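Putative neuraminyllactose-binding hemagglutinin homolog (Helicobacter pylori, PDB 3BGH) is of unknown function but is probably an outer-membrane lipoprotein and flagellar sheath adhesin that may bind neuraminyllactose-type sugars. Local coordinates at residues K58-S63 and K192-A197; S70-K75 and K207-K212. All coordinates share one frame; numbering follows the deposited sequence.

Contact 1 of 2, residues K58-S63 and K192-A197; sequences KEFEKS and KIMNQA
F60 reaches across to helix 186-208 edge first: its CE1 lies 3.7 Å from the backbone O of M194, which sits at the ring edge, in the plane. The weakly positive rim of C-H bonds suits a carbonyl oxygen, so the contact is probably mildly favourable electrostatically. The CE methyl at the tip of M194 comes up beside CD1 of F60 at 4.5 Å, a place where a long, flexible thioether fits well. The small CB of A197 approaches CE1 of the same ring to 4.4 Å, one helical turn on, and its size lets the ring edge come close to the backbone. F60 spans the gap because its CG is anti to the backbone N (chi1 -165°), which sends the ring out from helix 54-73. Within that helix, E59 O accepts from both S63 N and S63 OG. This is a buried helix-helix contact in which an aromatic ring of one helix meets the backbone of the other. F23, from a loop, touches both helices and meets the F60 ring edge-to-face, as does Y198 of helix 186-208. Helix 186-208 meanwhile rests on the sheet, with I193 and A197 on strand 144-161 and M194 on V106 of strand 98-114.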
ATOM      1  N   LYS A  58     -11.153  -5.761 -11.622  1.00 53.33           N
ATOM      2  CA  LYS A  58     -12.105  -5.273 -12.626  1.00 54.20           C
ATOM      3  C   LYS A  58     -13.480  -4.949 -12.021  1.00 53.95           C
ATOM      4  O   LYS A  58     -14.050  -3.899 -12.272  1.00 53.48           O
ATOM      5  CB  LYS A  58     -12.245  -6.278 -13.777  1.00 55.18           C
ATOM      6  CG  LYS A  58     -11.165  -6.134 -14.845  1.00 59.81           C
ATOM      7  CD  LYS A  58     -10.686  -7.515 -15.405  1.00 62.78           C
ATOM      8  CE  LYS A  58      -9.611  -7.339 -16.495  1.00 64.01           C
ATOM      9  NZ  LYS A  58      -8.878  -8.626 -16.897  1.00 67.11           N
ATOM     10  N   GLU A  59     -13.989  -5.849 -11.198  1.00 53.56           N
ATOM     11  CA  GLU A  59     -15.306  -5.704 -10.644  1.00 53.47           C
ATOM     12  C   GLU A  59     -15.335  -4.616  -9.543  1.00 53.53           C
ATOM     13  O   GLU A  59     -16.310  -3.866  -9.413  1.00 52.75           O
ATOM     14  CB  GLU A  59     -15.763  -7.082 -10.192  1.00 54.00           C
ATOM     15  CG  GLU A  59     -16.524  -7.167  -8.927  1.00 58.97           C
ATOM     16  CD  GLU A  59     -17.974  -7.426  -9.142  1.00 66.40           C
ATOM     17  OE1 GLU A  59     -18.554  -6.807 -10.077  1.00 71.98           O
ATOM     18  OE2 GLU A  59     -18.542  -8.228  -8.352  1.00 68.33           O
ATOM     19  N   PHE A  60     -14.250  -4.531  -8.774  1.00 53.39           N
ATOM     20  CA  PHE A  60     -13.989  -3.412  -7.869  1.00 53.49           C
ATOM     21  C   PHE A  60     -13.906  -2.064  -8.627  1.00 54.42           C
ATOM     22  O   PHE A  60     -14.499  -1.080  -8.194  1.00 55.20           O
ATOM     23  CB  PHE A  60     -12.696  -3.691  -7.073  1.00 51.58           C
ATOM     24  CG  PHE A  60     -12.490  -2.812  -5.882  1.00 49.62           C
ATOM     25  CD1 PHE A  60     -12.660  -3.313  -4.585  1.00 48.57           C
ATOM     26  CD2 PHE A  60     -12.058  -1.504  -6.029  1.00 45.02           C
ATOM     27  CE1 PHE A  60     -12.430  -2.501  -3.462  1.00 48.46           C
ATOM     28  CE2 PHE A  60     -11.839  -0.703  -4.910  1.00 46.72           C
ATOM     29  CZ  PHE A  60     -12.014  -1.193  -3.630  1.00 47.97           C
ATOM     30  N   GLU A  61     -13.177  -2.003  -9.733  1.00 55.22           N
ATOM     31  CA  GLU A  61     -13.128  -0.762 -10.537  1.00 57.23           C
ATOM     32  C   GLU A  61     -14.456  -0.426 -11.229  1.00 58.61           C
ATOM     33  O   GLU A  61     -14.780   0.752 -11.382  1.00 59.74           O
ATOM     34  CB  GLU A  61     -12.067  -0.822 -11.626  1.00 56.32           C
ATOM     35  CG  GLU A  61     -10.668  -0.660 -11.146  1.00 57.34           C
ATOM     36  CD  GLU A  61      -9.635  -1.102 -12.191  1.00 56.63           C
ATOM     37  OE1 GLU A  61     -10.000  -1.688 -13.231  1.00 57.55           O
ATOM     38  OE2 GLU A  61      -8.447  -0.858 -11.971  1.00 53.70           O
ATOM     39  N   LYS A  62     -15.195  -1.448 -11.670  1.00 59.74           N
ATOM     40  CA  LYS A  62     -16.448  -1.250 -12.400  1.00 61.13           C
ATOM     41  C   LYS A  62     -17.519  -0.784 -11.442  1.00 60.10           C
ATOM     42  O   LYS A  62     -18.256   0.137 -11.750  1.00 60.53           O
ATOM     43  CB  LYS A  62     -16.895  -2.525 -13.165  1.00 62.03           C
ATOM     44  CG  LYS A  62     -18.463  -2.747 -13.290  1.00 63.60           C
ATOM     45  CD  LYS A  62     -18.876  -3.934 -14.226  1.00 64.83           C
ATOM     46  CE  LYS A  62     -20.207  -4.623 -13.805  1.00 68.44           C
ATOM     47  NZ  LYS A  62     -20.040  -5.475 -12.548  1.00 71.50           N
ATOM     48  N   SER A  63     -17.608  -1.400 -10.271  1.00 59.69           N
ATOM     49  CA  SER A  63     -18.626  -1.001  -9.319  1.00 58.98           C
ATOM     50  C   SER A  63     -18.503   0.447  -8.841  1.00 58.85           C
ATOM     51  O   SER A  63     -19.514   1.123  -8.700  1.00 59.30           O
ATOM     52  CB  SER A  63     -18.675  -1.965  -8.157  1.00 58.96           C
ATOM     53  OG  SER A  63     -18.874  -3.262  -8.672  1.00 59.53           O
ATOM     54  N   LYS A 192     -13.492 -10.919   1.897  1.00 57.36           N
ATOM     55  CA  LYS A 192     -13.892 -10.118   3.079  1.00 56.26           C
ATOM     56  C   LYS A 192     -13.156  -8.806   3.178  1.00 55.16           C
ATOM     57  O   LYS A 192     -13.766  -7.770   3.417  1.00 55.63           O
ATOM     58  CB  LYS A 192     -13.668 -10.897   4.377  1.00 57.26           C
ATOM     59  CG  LYS A 192     -14.696 -12.010   4.652  1.00 58.11           C
ATOM     60  CD  LYS A 192     -14.634 -12.481   6.082  1.00 61.59           C
ATOM     61  CE  LYS A 192     -13.764 -13.727   6.217  1.00 64.40           C
ATOM     62  NZ  LYS A 192     -13.420 -13.988   7.663  1.00 67.89           N
ATOM     63  N   ILE A 193     -11.846  -8.850   2.974  1.00 53.48           N
ATOM     64  CA  ILE A 193     -11.014  -7.671   3.048  1.00 52.21           C
ATOM     65  C   ILE A 193     -11.393  -6.666   1.975  1.00 52.68           C
ATOM     66  O   ILE A 193     -11.553  -5.471   2.273  1.00 52.35           O
ATOM     67  CB  ILE A 193      -9.504  -8.055   2.994  1.00 52.95           C
ATOM     68  CG1 ILE A 193      -9.094  -8.657   4.353  1.00 51.90           C
ATOM     69  CG2 ILE A 193      -8.641  -6.858   2.582  1.00 48.96           C
ATOM     70  CD1 ILE A 193      -7.768  -9.416   4.369  1.00 50.98           C
ATOM     71  N   MET A 194     -11.560  -7.163   0.743  1.00 52.43           N
ATOM     72  CA  MET A 194     -11.962  -6.342  -0.397  1.00 52.96           C
ATOM     73  C   MET A 194     -13.356  -5.723  -0.199  1.00 52.61           C
ATOM     74  O   MET A 194     -13.550  -4.567  -0.542  1.00 52.53           O
ATOM     75  CB  MET A 194     -11.936  -7.120  -1.739  1.00 52.74           C
ATOM     76  CG  MET A 194     -10.692  -7.927  -2.047  1.00 52.64           C
ATOM     77  SD  MET A 194     -10.065  -7.511  -3.666  1.00 54.02           S
ATOM     78  CE  MET A 194      -9.330  -5.972  -3.144  1.00 47.74           C
ATOM     79  N   ASN A 195     -14.324  -6.494   0.302  1.00 51.96           N
ATOM     80  CA  ASN A 195     -15.632  -5.922   0.609  1.00 52.25           C
ATOM     81  C   ASN A 195     -15.518  -4.791   1.596  1.00 52.71           C
ATOM     82  O   ASN A 195     -16.186  -3.789   1.428  1.00 52.79           O
ATOM     83  CB  ASN A 195     -16.637  -6.952   1.155  1.00 51.79           C
ATOM     84  CG  ASN A 195     -17.096  -7.940   0.093  1.00 51.73           C
ATOM     85  OD1 ASN A 195     -16.958  -7.687  -1.103  1.00 54.73           O
ATOM     86  ND2 ASN A 195     -17.607  -9.077   0.522  1.00 48.67           N
ATOM     87  N   GLN A 196     -14.703  -4.966   2.639  1.00 53.58           N
ATOM     88  CA  GLN A 196     -14.530  -3.928   3.637  1.00 55.03           C
ATOM     89  C   GLN A 196     -13.827  -2.746   3.011  1.00 53.55           C
ATOM     90  O   GLN A 196     -14.132  -1.629   3.341  1.00 53.89           O
ATOM     91  CB  GLN A 196     -13.703  -4.399   4.824  1.00 55.59           C
ATOM     92  CG  GLN A 196     -14.403  -5.221   5.866  1.00 58.83           C
ATOM     93  CD  GLN A 196     -13.460  -5.553   7.043  1.00 59.02           C
ATOM     94  OE1 GLN A 196     -13.115  -6.722   7.272  1.00 64.21           O
ATOM     95  NE2 GLN A 196     -13.024  -4.515   7.769  1.00 60.88           N
ATOM     96  N   ALA A 197     -12.896  -2.984   2.089  1.00 52.74           N
ATOM     97  CA  ALA A 197     -12.245  -1.857   1.431  1.00 51.20           C
ATOM     98  C   ALA A 197     -13.203  -1.121   0.494  1.00 50.49           C
ATOM     99  O   ALA A 197     -13.145   0.114   0.371  1.00 49.90           O
ATOM    100  CB  ALA A 197     -10.969  -2.296   0.684  1.00 51.47           C
TER

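Contact 2 of 2, residues S70-K75 and K207-K212; sequences SFLERK and KELSKK. With SO4 (sulfate ion), chain C; SO4 (sulfate ion), chain D.
F71 meets L209 where helix 186-208 gives way to helix 211-223. L209 is the first residue after helix 186-208 to leave helical geometry, and its backbone O lies at the edge of the F71 ring, in plane, 4.0 Å from CE2. The same CE2 comes within 4.3 Å of L209 CB, so the ring edge touches backbone and side chain of one residue. With chi1 at 178°, the F71 ring extends away from its own backbone N and across to L209. Beside it, CD2 of L72 meets CD1 of L209, methyl to methyl at 4.4 Å; branched leucines fill such a buried seam well. The aliphatic part of K75 lies over one face of the F71 ring, with CD 4.1 Å above the plane and offset toward the rim.

Beyond CD, K75 runs on to the chain C sulfate: its ammonium NZ is 3.7 Å from O3, near enough for a probable electrostatic attraction though not a hydrogen bond. The sulfate sits at the start of helix 211-223, where K211 N donates to its O2 at 2.9 Å with an angle of 153°; this N-terminal end, with its outward N-H groups, would probably favour an anion. S210 is the N-cap, its OG bonding H213 N. K212 NZ makes a weak bond to O1 of the chain D sulfate. Both ions probably come from the crystallisation liquor and so are not evidence of a natural ligand.

On its other sides the end of helix 54-73 packs on I27 through F71 and on V79 of strand 78-82 through L72, so the joint between helices 186-208 and 211-223 is tied, by way of this helix end, to an outermost strand of the sheet within the chain.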
ATOM      1  N   SER A  70     -24.105   6.933 -10.270  1.00 64.63           N
ATOM      2  CA  SER A  70     -25.451   6.922  -9.643  1.00 65.49           C
ATOM      3  C   SER A  70     -25.588   7.887  -8.503  1.00 65.44           C
ATOM      4  O   SER A  70     -26.620   8.546  -8.370  1.00 66.40           O
ATOM      5  CB  SER A  70     -25.853   5.554  -9.127  1.00 64.74           C
ATOM      6  OG  SER A  70     -26.078   4.711 -10.220  1.00 68.42           O
ATOM      7  N   PHE A  71     -24.563   7.927  -7.655  1.00 64.96           N
ATOM      8  CA  PHE A  71     -24.498   8.886  -6.577  1.00 64.00           C
ATOM      9  C   PHE A  71     -24.575  10.316  -7.122  1.00 64.52           C
ATOM     10  O   PHE A  71     -25.337  11.137  -6.623  1.00 64.75           O
ATOM     11  CB  PHE A  71     -23.197   8.718  -5.811  1.00 62.81           C
ATOM     12  CG  PHE A  71     -23.032   9.703  -4.713  1.00 60.20           C
ATOM     13  CD1 PHE A  71     -23.663   9.500  -3.488  1.00 58.58           C
ATOM     14  CD2 PHE A  71     -22.257  10.845  -4.900  1.00 56.99           C
ATOM     15  CE1 PHE A  71     -23.514  10.428  -2.442  1.00 56.90           C
ATOM     16  CE2 PHE A  71     -22.105  11.772  -3.874  1.00 56.21           C
ATOM     17  CZ  PHE A  71     -22.732  11.564  -2.645  1.00 56.43           C
ATOM     18  N   LEU A  72     -23.784  10.612  -8.146  1.00 64.83           N
ATOM     19  CA  LEU A  72     -23.746  11.951  -8.697  1.00 65.91           C
ATOM     20  C   LEU A  72     -25.089  12.372  -9.308  1.00 66.99           C
ATOM     21  O   LEU A  72     -25.663  13.384  -8.922  1.00 67.36           O
ATOM     22  CB  LEU A  72     -22.589  12.085  -9.681  1.00 65.75           C
ATOM     23  CG  LEU A  72     -21.241  12.093  -8.955  1.00 64.79           C
ATOM     24  CD1 LEU A  72     -20.158  11.759  -9.927  1.00 63.88           C
ATOM     25  CD2 LEU A  72     -20.974  13.413  -8.229  1.00 63.88           C
ATOM     26  N   GLU A  73     -25.599  11.565 -10.229  1.00 68.49           N
ATOM     27  CA  GLU A  73     -26.919  11.760 -10.809  1.00 69.38           C
ATOM     28  C   GLU A  73     -27.959  11.955  -9.721  1.00 69.89           C
ATOM     29  O   GLU A  73     -28.614  12.987  -9.690  1.00 70.81           O
ATOM     30  CB  GLU A  73     -27.268  10.587 -11.700  1.00 69.63           C
ATOM     31  CG  GLU A  73     -26.415  10.550 -12.955  1.00 71.98           C
ATOM     32  CD  GLU A  73     -26.527   9.233 -13.704  1.00 76.33           C
ATOM     33  OE1 GLU A  73     -26.856   8.204 -13.063  1.00 77.61           O
ATOM     34  OE2 GLU A  73     -26.271   9.226 -14.936  1.00 78.30           O
ATOM     35  N   ARG A  74     -28.065  11.016  -8.783  1.00 70.02           N
ATOM     36  CA  ARG A  74     -28.987  11.175  -7.665  1.00 70.01           C
ATOM     37  C   ARG A  74     -28.772  12.498  -6.908  1.00 69.83           C
ATOM     38  O   ARG A  74     -29.517  12.825  -5.990  1.00 70.45           O
ATOM     39  CB  ARG A  74     -28.871   9.997  -6.701  1.00 70.25           C
ATOM     40  CG  ARG A  74     -29.687  10.157  -5.437  1.00 71.14           C
ATOM     41  CD  ARG A  74     -30.955   9.357  -5.510  1.00 74.42           C
ATOM     42  NE  ARG A  74     -30.861   8.110  -4.750  1.00 75.87           N
ATOM     43  CZ  ARG A  74     -30.521   6.927  -5.268  1.00 77.60           C
ATOM     44  NH1 ARG A  74     -30.465   5.853  -4.477  1.00 75.55           N
ATOM     45  NH2 ARG A  74     -30.233   6.811  -6.574  1.00 76.61           N
ATOM     46  N   LYS A  75     -27.755  13.256  -7.290  1.00 69.21           N
ATOM     47  CA  LYS A  75     -27.398  14.448  -6.537  1.00 68.73           C
ATOM     48  C   LYS A  75     -27.504  15.655  -7.445  1.00 68.03           C
ATOM     49  O   LYS A  75     -27.235  16.785  -7.033  1.00 67.51           O
ATOM     50  CB  LYS A  75     -25.992  14.298  -5.960  1.00 68.61           C
ATOM     51  CG  LYS A  75     -25.953  14.487  -4.459  1.00 69.04           C
ATOM     52  CD  LYS A  75     -26.387  13.248  -3.646  1.00 66.14           C
ATOM     53  CE  LYS A  75     -26.633  13.667  -2.207  1.00 67.12           C
ATOM     54  NZ  LYS A  75     -26.944  12.548  -1.273  1.00 69.34           N
ATOM     55  N   LYS A 207     -19.087  10.958   1.296  1.00 58.37           N
ATOM     56  CA  LYS A 207     -19.081  12.054   2.265  1.00 58.83           C
ATOM     57  C   LYS A 207     -18.190  13.213   1.814  1.00 59.12           C
ATOM     58  O   LYS A 207     -18.479  14.388   2.141  1.00 59.29           O
ATOM     59  CB  LYS A 207     -18.745  11.593   3.682  1.00 60.07           C
ATOM     60  CG  LYS A 207     -19.873  10.748   4.273  1.00 62.63           C
ATOM     61  CD  LYS A 207     -19.458   9.931   5.513  1.00 66.08           C
ATOM     62  CE  LYS A 207     -20.664   9.103   6.022  1.00 67.40           C
ATOM     63  NZ  LYS A 207     -20.439   8.521   7.389  1.00 72.82           N
ATOM     64  N   GLU A 208     -17.140  12.914   1.045  1.00 57.71           N
ATOM     65  CA  GLU A 208     -16.292  13.988   0.562  1.00 57.73           C
ATOM     66  C   GLU A 208     -16.943  14.827  -0.525  1.00 57.37           C
ATOM     67  O   GLU A 208     -16.633  15.990  -0.658  1.00 57.11           O
ATOM     68  CB  GLU A 208     -14.921  13.498   0.068  1.00 58.24           C
ATOM     69  CG  GLU A 208     -13.880  14.631  -0.039  1.00 58.33           C
ATOM     70  CD  GLU A 208     -13.653  15.403   1.305  1.00 58.78           C
ATOM     71  OE1 GLU A 208     -12.949  16.438   1.278  1.00 61.80           O
ATOM     72  OE2 GLU A 208     -14.154  14.987   2.384  1.00 57.32           O
ATOM     73  N   LEU A 209     -17.817  14.225  -1.318  1.00 57.16           N
ATOM     74  CA  LEU A 209     -18.392  14.926  -2.438  1.00 57.07           C
ATOM     75  C   LEU A 209     -19.789  15.448  -2.078  1.00 57.89           C
ATOM     76  O   LEU A 209     -20.699  15.330  -2.869  1.00 58.04           O
ATOM     77  CB  LEU A 209     -18.474  14.010  -3.659  1.00 57.24           C
ATOM     78  CG  LEU A 209     -17.251  13.332  -4.282  1.00 55.15           C
ATOM     79  CD1 LEU A 209     -17.693  12.463  -5.452  1.00 50.18           C
ATOM     80  CD2 LEU A 209     -16.249  14.372  -4.726  1.00 53.95           C
ATOM     81  N   SER A 210     -19.938  16.017  -0.881  1.00 58.18           N
ATOM     82  CA  SER A 210     -21.186  16.621  -0.432  1.00 58.43           C
ATOM     83  C   SER A 210     -21.525  17.894  -1.202  1.00 59.63           C
ATOM     84  O   SER A 210     -20.686  18.490  -1.902  1.00 58.96           O
ATOM     85  CB  SER A 210     -21.088  16.991   1.044  1.00 57.93           C
ATOM     86  OG  SER A 210     -20.236  18.121   1.203  1.00 56.84           O
ATOM     87  N   LYS A 211     -22.782  18.302  -1.036  1.00 60.91           N
ATOM     88  CA  LYS A 211     -23.331  19.550  -1.580  1.00 61.59           C
ATOM     89  C   LYS A 211     -22.496  20.718  -1.049  1.00 60.37           C
ATOM     90  O   LYS A 211     -22.025  21.529  -1.833  1.00 60.70           O
ATOM     91  CB  LYS A 211     -24.817  19.654  -1.174  1.00 61.30           C
ATOM     92  CG  LYS A 211     -25.712  20.689  -1.891  1.00 64.98           C
ATOM     93  CD  LYS A 211     -26.824  21.187  -0.872  1.00 63.90           C
ATOM     94  CE  LYS A 211     -28.113  21.667  -1.545  1.00 67.86           C
ATOM     95  NZ  LYS A 211     -29.089  22.282  -0.551  1.00 69.10           N
ATOM     96  N   LYS A 212     -22.258  20.786   0.253  1.00 59.79           N
ATOM     97  CA  LYS A 212     -21.431  21.887   0.779  1.00 61.04           C
ATOM     98  C   LYS A 212     -20.029  21.973   0.114  1.00 60.93           C
ATOM     99  O   LYS A 212     -19.576  23.057  -0.268  1.00 61.53           O
ATOM    100  CB  LYS A 212     -21.311  21.832   2.309  1.00 60.75           C
ATOM    101  CG  LYS A 212     -20.614  23.083   2.901  1.00 62.71           C
ATOM    102  CD  LYS A 212     -20.832  23.242   4.419  1.00 62.68           C
ATOM    103  CE  LYS A 212     -19.938  22.278   5.180  1.00 65.92           C
ATOM    104  NZ  LYS A 212     -20.502  21.719   6.469  1.00 65.54           N
TER
HETATM  105  S   SO4 C   1     -25.280  16.170   0.650  1.00 80.70           S
HETATM  106  O1  SO4 C   1     -25.855  15.602   1.860  1.00 79.04           O
HETATM  107  O2  SO4 C   1     -24.458  17.316   1.054  1.00 81.84           O
HETATM  108  O3  SO4 C   1     -24.528  15.135  -0.036  1.00 80.32           O
HETATM  109  O4  SO4 C   1     -26.299  16.630  -0.302  1.00 82.01           O
HETATM  110  S   SO4 D   3     -16.760  20.597   6.090  1.00101.11           S
HETATM  111  O1  SO4 D   3     -18.126  20.095   6.222  1.00 98.99           O
HETATM  112  O2  SO4 D   3     -16.707  21.847   5.309  1.00 99.12           O
HETATM  113  O3  SO4 D   3     -16.239  20.837   7.431  1.00102.12           O
HETATM  114  O4  SO4 D   3     -15.905  19.579   5.488  1.00100.00           O

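In the fold
From the N terminus, the chain passes strand 38-48 and enters helix 54-73, which supplies the first side of both contacts: 58-63 early in the helix and 70-75 at its end. The chain then forms the remaining strands of the mixed sheet and the short helix 90-95 before helix 186-208. There, 192-197 closes the loop of contact 1, and 207-212 closes that of contact 2. The two loops cross rather than nest, as expected for two helices lying side by side and running in the same general direction. With centres 20 Å apart and no touch, contact 1 joins the two helices directly, whereas contact 2 joins the end of helix 54-73 to the junction between helices 186-208 and 211-223.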